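PDB 1EZW: 5,10-methylenetetrahydromethanopterin reductase from Methanopyrus kandleri, which catalyses the reversible, coenzyme F420-dependent reduction of methylene-tetrahydromethanopterin to methyl-tetrahydromethanopterin, a step of methanogenesis from carbon dioxide. Local coordinates for residues K246-F251 against G325-P330; A241-K246 against T285-V290. All blocks are in the same frame, centred on the assembly; numbering follows the deposited sequence.

In the fold
Both contacts use helix 238-254, which follows strand 225-229 and precedes strand 321-324 in sequence, the last two strands of the TIM barrel in chain order. Interaction 1 sets this helix against the loop following strand 321-324; interaction 2 sets its preceding turns against helix 283-289. Their centres lie about 8 Å apart on the same side of the chain's centre, and they share Lys-246. Along the sequence their segments alternate: 241-246, 246-251, 285-290, 325-330. They also touch directly, Val-249 and Ala-250 meeting Val-290, and Pro-327 and Pro-330 meeting Ala-244. The helix thus touches the barrel loop in one contact and helix 283-289 in the other.

Interaction 1. Residues K246-F251 against G325-P330; sequences KIVVAF and GSPIGP
Where the last strand of the TIM barrel, 321-324, runs out into a loop, Ser-326 and Pro-327 meet Val-248 of helix 238-254, so the barrel touches the run of helices between strands 225-229 and 321-324. Val-248 supplies both of its methyls. Its CG2, placed beside the backbone N and anti to the carbonyl carbon, reaches into the angle between the two loop residues, 3.6 Å from Ser-326 OG and 4.1 Å from Pro-327 CD. CG1, opposite the backbone N (chi1 180°), lies instead 3.8 Å from the carbonyl oxygen Ser-326 O. The peptide between Ser-326 and Pro-327 is cis and puts the ring carbon Pro-327 CD beside Ser-326 O, while Val-248 CG2 meets that carbon as well as the serine hydroxyl.

The ring also reaches the preceding turn of the helix, Pro-327 CG lying 3.6 Å from Ala-244 O. In a regular alpha-helix that oxygen would receive Val-248 N, but the helix is kinked here and the bond is missing, consistent with the proline carbon packing beside the carbonyl. The loop is joined to strand 232-234 by backbone bonds of Phe-232 with Gly-325 and of Ile-234 with Ile-328, while the Ile-328 side chain packs on Ile-8 and Leu-10 of strand 5-10.

Only about 104 Å² is buried, and no hydrogen bond or salt bridge crosses. A valine methyl against a hydroxyl and a ring CH2 gives dispersion contact without directional preference, so shape rather than polar pairing sets how helix and loop fit.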
loop_
_atom_site.group_PDB
_atom_site.type_symbol
_atom_site.label_atom_id
_atom_site.label_comp_id
_atom_site.label_asym_id
_atom_site.label_seq_id
_atom_site.Cartn_x
_atom_site.Cartn_y
_atom_site.Cartn_z
ATOM N N LYS A 246 13.137 -33.054 -0.334
ATOM C CA LYS A 246 13.726 -33.829 -1.431
ATOM C C LYS A 246 13.980 -33.182 -2.775
ATOM O O LYS A 246 15.120 -33.202 -3.255
ATOM C CB LYS A 246 12.981 -35.159 -1.583
ATOM C CG LYS A 246 13.223 -36.042 -0.359
ATOM C CD LYS A 246 12.579 -37.416 -0.438
ATOM C CE LYS A 246 12.790 -38.172 0.876
ATOM N NZ LYS A 246 12.081 -39.483 0.923
ATOM N N ILE A 247 12.965 -32.588 -3.392
ATOM C CA ILE A 247 13.205 -31.955 -4.676
ATOM C C ILE A 247 14.303 -30.910 -4.556
ATOM O O ILE A 247 15.187 -30.831 -5.402
ATOM C CB ILE A 247 11.935 -31.284 -5.251
ATOM C CG1 ILE A 247 12.250 -30.645 -6.608
ATOM C CG2 ILE A 247 11.426 -30.203 -4.293
ATOM C CD1 ILE A 247 12.799 -31.602 -7.655
ATOM N N VAL A 248 14.272 -30.112 -3.491
ATOM C CA VAL A 248 15.293 -29.083 -3.345
ATOM C C VAL A 248 16.679 -29.693 -3.091
ATOM O O VAL A 248 17.656 -29.267 -3.688
ATOM C CB VAL A 248 14.930 -28.072 -2.221
ATOM C CG1 VAL A 248 16.029 -27.023 -2.096
ATOM C CG2 VAL A 248 13.580 -27.372 -2.545
ATOM N N VAL A 249 16.769 -30.691 -2.218
ATOM C CA VAL A 249 18.064 -31.316 -1.949
ATOM C C VAL A 249 18.594 -31.981 -3.229
ATOM O O VAL A 249 19.792 -31.902 -3.526
ATOM C CB VAL A 249 17.963 -32.350 -0.805
ATOM C CG1 VAL A 249 19.213 -33.211 -0.762
ATOM C CG2 VAL A 249 17.811 -31.604 0.535
ATOM N N ALA A 250 17.706 -32.607 -3.995
ATOM C CA ALA A 250 18.122 -33.246 -5.242
ATOM C C ALA A 250 18.891 -32.247 -6.105
ATOM O O ALA A 250 19.960 -32.570 -6.620
ATOM C CB ALA A 250 16.913 -33.782 -5.993
ATOM N N PHE A 251 18.361 -31.032 -6.255
ATOM C CA PHE A 251 19.049 -30.003 -7.035
ATOM C C PHE A 251 20.338 -29.556 -6.378
ATOM O O PHE A 251 21.308 -29.206 -7.060
ATOM C CB PHE A 251 18.167 -28.770 -7.255
ATOM C CG PHE A 251 17.304 -28.849 -8.487
ATOM C CD1 PHE A 251 16.172 -29.663 -8.522
ATOM C CD2 PHE A 251 17.651 -28.130 -9.629
ATOM C CE1 PHE A 251 15.398 -29.763 -9.681
ATOM C CE2 PHE A 251 16.888 -28.222 -10.793
ATOM C CZ PHE A 251 15.758 -29.044 -10.816
ATOM N N GLY A 325 15.026 -20.972 4.019
ATOM C CA GLY A 325 14.791 -20.948 2.585
ATOM C C GLY A 325 14.017 -22.157 2.125
ATOM O O GLY A 325 13.727 -23.072 2.923
ATOM N N SER A 326 13.707 -22.161 0.829
ATOM C CA SER A 326 12.914 -23.201 0.205
ATOM C C SER A 326 13.300 -24.604 0.692
ATOM O O SER A 326 14.487 -24.945 0.698
ATOM C CB SER A 326 13.091 -23.107 -1.313
ATOM O OG SER A 326 12.266 -24.056 -1.971
ATOM N N PRO A 327 12.304 -25.466 0.961
ATOM C CA PRO A 327 10.850 -25.241 0.810
ATOM C C PRO A 327 10.158 -24.464 1.926
ATOM O O PRO A 327 8.980 -24.081 1.789
ATOM C CB PRO A 327 10.316 -26.671 0.717
ATOM C CG PRO A 327 11.238 -27.370 1.831
ATOM C CD PRO A 327 12.582 -26.872 1.352
ATOM N N ILE A 328 10.873 -24.268 3.036
ATOM C CA ILE A 328 10.408 -23.628 4.260
ATOM C C ILE A 328 9.610 -24.644 5.078
ATOM O O ILE A 328 9.844 -24.828 6.282
ATOM C CB ILE A 328 9.606 -22.300 3.972
ATOM C CG1 ILE A 328 10.577 -21.303 3.316
ATOM C CG2 ILE A 328 9.075 -21.699 5.302
ATOM C CD1 ILE A 328 9.998 -19.946 3.065
ATOM N N GLY A 329 8.680 -25.329 4.417
ATOM C CA GLY A 329 7.900 -26.358 5.079
ATOM C C GLY A 329 6.822 -26.789 4.105
ATOM O O GLY A 329 6.632 -26.155 3.063
ATOM N N PRO A 330 6.134 -27.897 4.387
ATOM C CA PRO A 330 5.067 -28.390 3.514
ATOM C C PRO A 330 4.041 -27.272 3.208
ATOM O O PRO A 330 3.562 -27.165 2.087
ATOM C CB PRO A 330 4.502 -29.546 4.333
ATOM C CG PRO A 330 5.834 -30.145 4.912
ATOM C CD PRO A 330 6.371 -28.831 5.506
#

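Interaction 2. Residues A241-K246 against T285-V290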
loop_
_atom_site.group_PDB
_atom_site.type_symbol
_atom_site.label_atom_id
_atom_site.label_comp_id
_atom_site.label_asym_id
_atom_site.label_seq_id
_atom_site.Cartn_x
_atom_site.Cartn_y
_atom_site.Cartn_z
ATOM N N ALA A 241 8.018 -33.071 6.990
ATOM C CA ALA A 241 9.017 -32.006 6.805
ATOM C C ALA A 241 10.162 -32.529 5.934
ATOM O O ALA A 241 10.559 -31.902 4.951
ATOM C CB ALA A 241 9.559 -31.545 8.165
ATOM N N ILE A 242 10.681 -33.712 6.273
ATOM C CA ILE A 242 11.794 -34.275 5.520
ATOM C C ILE A 242 11.451 -34.521 4.057
ATOM O O ILE A 242 12.244 -34.259 3.157
ATOM C CB ILE A 242 12.278 -35.605 6.169
ATOM C CG1 ILE A 242 12.880 -35.307 7.547
ATOM C CG2 ILE A 242 13.245 -36.338 5.219
ATOM C CD1 ILE A 242 13.019 -36.527 8.465
ATOM N N GLU A 243 10.249 -35.024 3.816
ATOM C CA GLU A 243 9.835 -35.320 2.462
ATOM C C GLU A 243 9.837 -34.071 1.591
ATOM O O GLU A 243 10.233 -34.115 0.425
ATOM C CB GLU A 243 8.431 -35.934 2.482
ATOM C CG GLU A 243 7.972 -36.461 1.122
ATOM C CD GLU A 243 8.898 -37.533 0.589
ATOM O OE1 GLU A 243 9.310 -38.398 1.396
ATOM O OE2 GLU A 243 9.201 -37.520 -0.628
ATOM N N ALA A 244 9.385 -32.957 2.160
ATOM C CA ALA A 244 9.308 -31.693 1.426
ATOM C C ALA A 244 10.666 -31.188 0.945
ATOM O O ALA A 244 10.761 -30.424 -0.020
ATOM C CB ALA A 244 8.622 -30.642 2.302
ATOM N N THR A 245 11.740 -31.604 1.611
ATOM C CA THR A 245 13.053 -31.150 1.195
ATOM C C THR A 245 13.603 -31.845 -0.046
ATOM O O THR A 245 14.428 -31.276 -0.745
ATOM C CB THR A 245 14.159 -31.382 2.268
ATOM O OG1 THR A 245 14.383 -32.788 2.405
ATOM C CG2 THR A 245 13.778 -30.826 3.606
ATOM N N LYS A 246 13.137 -33.054 -0.334
ATOM C CA LYS A 246 13.726 -33.829 -1.431
ATOM C C LYS A 246 13.980 -33.182 -2.775
ATOM O O LYS A 246 15.120 -33.202 -3.255
ATOM C CB LYS A 246 12.981 -35.159 -1.583
ATOM C CG LYS A 246 13.223 -36.042 -0.359
ATOM C CD LYS A 246 12.579 -37.416 -0.438
ATOM C CE LYS A 246 12.790 -38.172 0.876
ATOM N NZ LYS A 246 12.081 -39.483 0.923
ATOM N N THR A 285 12.380 -39.768 -10.123
ATOM C CA THR A 285 13.437 -40.711 -9.763
ATOM C C THR A 285 14.465 -39.945 -8.934
ATOM O O THR A 285 15.128 -40.518 -8.067
ATOM C CB THR A 285 14.139 -41.325 -11.011
ATOM O OG1 THR A 285 14.732 -40.282 -11.798
ATOM C CG2 THR A 285 13.135 -42.107 -11.859
ATOM N N ALA A 286 14.574 -38.645 -9.208
ATOM C CA ALA A 286 15.497 -37.762 -8.497
ATOM C C ALA A 286 15.161 -37.767 -7.013
ATOM O O ALA A 286 16.028 -38.006 -6.170
ATOM C CB ALA A 286 15.397 -36.352 -9.049
ATOM N N ILE A 287 13.894 -37.506 -6.702
ATOM C CA ILE A 287 13.420 -37.482 -5.326
ATOM C C ILE A 287 13.616 -38.844 -4.661
ATOM O O ILE A 287 14.013 -38.930 -3.499
ATOM C CB ILE A 287 11.921 -37.087 -5.271
ATOM C CG1 ILE A 287 11.763 -35.627 -5.698
ATOM C CG2 ILE A 287 11.357 -37.304 -3.872
ATOM C CD1 ILE A 287 10.343 -35.137 -5.667
ATOM N N GLY A 288 13.343 -39.908 -5.411
ATOM C CA GLY A 288 13.494 -41.249 -4.875
ATOM C C GLY A 288 14.919 -41.583 -4.471
ATOM O O GLY A 288 15.135 -42.379 -3.551
ATOM N N LEU A 289 15.890 -40.976 -5.148
ATOM C CA LEU A 289 17.305 -41.205 -4.852
ATOM C C LEU A 289 17.858 -40.431 -3.642
ATOM O O LEU A 289 18.868 -40.834 -3.057
ATOM C CB LEU A 289 18.153 -40.882 -6.084
ATOM C CG LEU A 289 17.874 -41.782 -7.292
ATOM C CD1 LEU A 289 18.798 -41.413 -8.447
ATOM C CD2 LEU A 289 18.083 -43.228 -6.885
ATOM N N VAL A 290 17.217 -39.322 -3.268
ATOM C CA VAL A 290 17.697 -38.537 -2.125
ATOM C C VAL A 290 17.651 -39.358 -0.841
ATOM O O VAL A 290 16.576 -39.790 -0.408
ATOM C CB VAL A 290 16.856 -37.242 -1.925
ATOM C CG1 VAL A 290 17.313 -36.509 -0.659
ATOM C CG2 VAL A 290 17.004 -36.339 -3.134
#
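Lys-246 of helix 238-254 lays its alkyl chain across Ile-287 of helix 283-289, the two side chains crossing at about a right angle. CB and CD, the two neighbours of CG, straddle one methyl: Ile-287 CG2 lies 3.5 Å from Lys-246 CB and 3.6 Å from Lys-246 CD. Val-290, next along the chain, comes in obliquely, its CG1 4.1 Å from Lys-246 CG and its CG2 3.7 Å from Lys-246 O.

Extended beyond CG (chi2 -177°), the lysine carries NZ as far as Glu-243 OE1, one turn earlier, in a salt bridge of 3.0 Å on the syn side but 30° out of the carboxylate plane. Glu-243 bends at chi2 (59°) to get there, and its OE2 stands 3.9 Å from Ile-287 CG2. Ile-295 of helix 292-298 touches both Lys-246 and Val-290. An alanine here would keep CB on Ile-287 but would probably open a gap where CG and CD meet Val-290 CG1 and Ile-287, and leave the Glu-243 carboxylate without its mate. No hydrogen bond or salt bridge crosses between the two segments: the lysine methylenes do the packing while its charge is probably balanced by Glu-243 of the same helix.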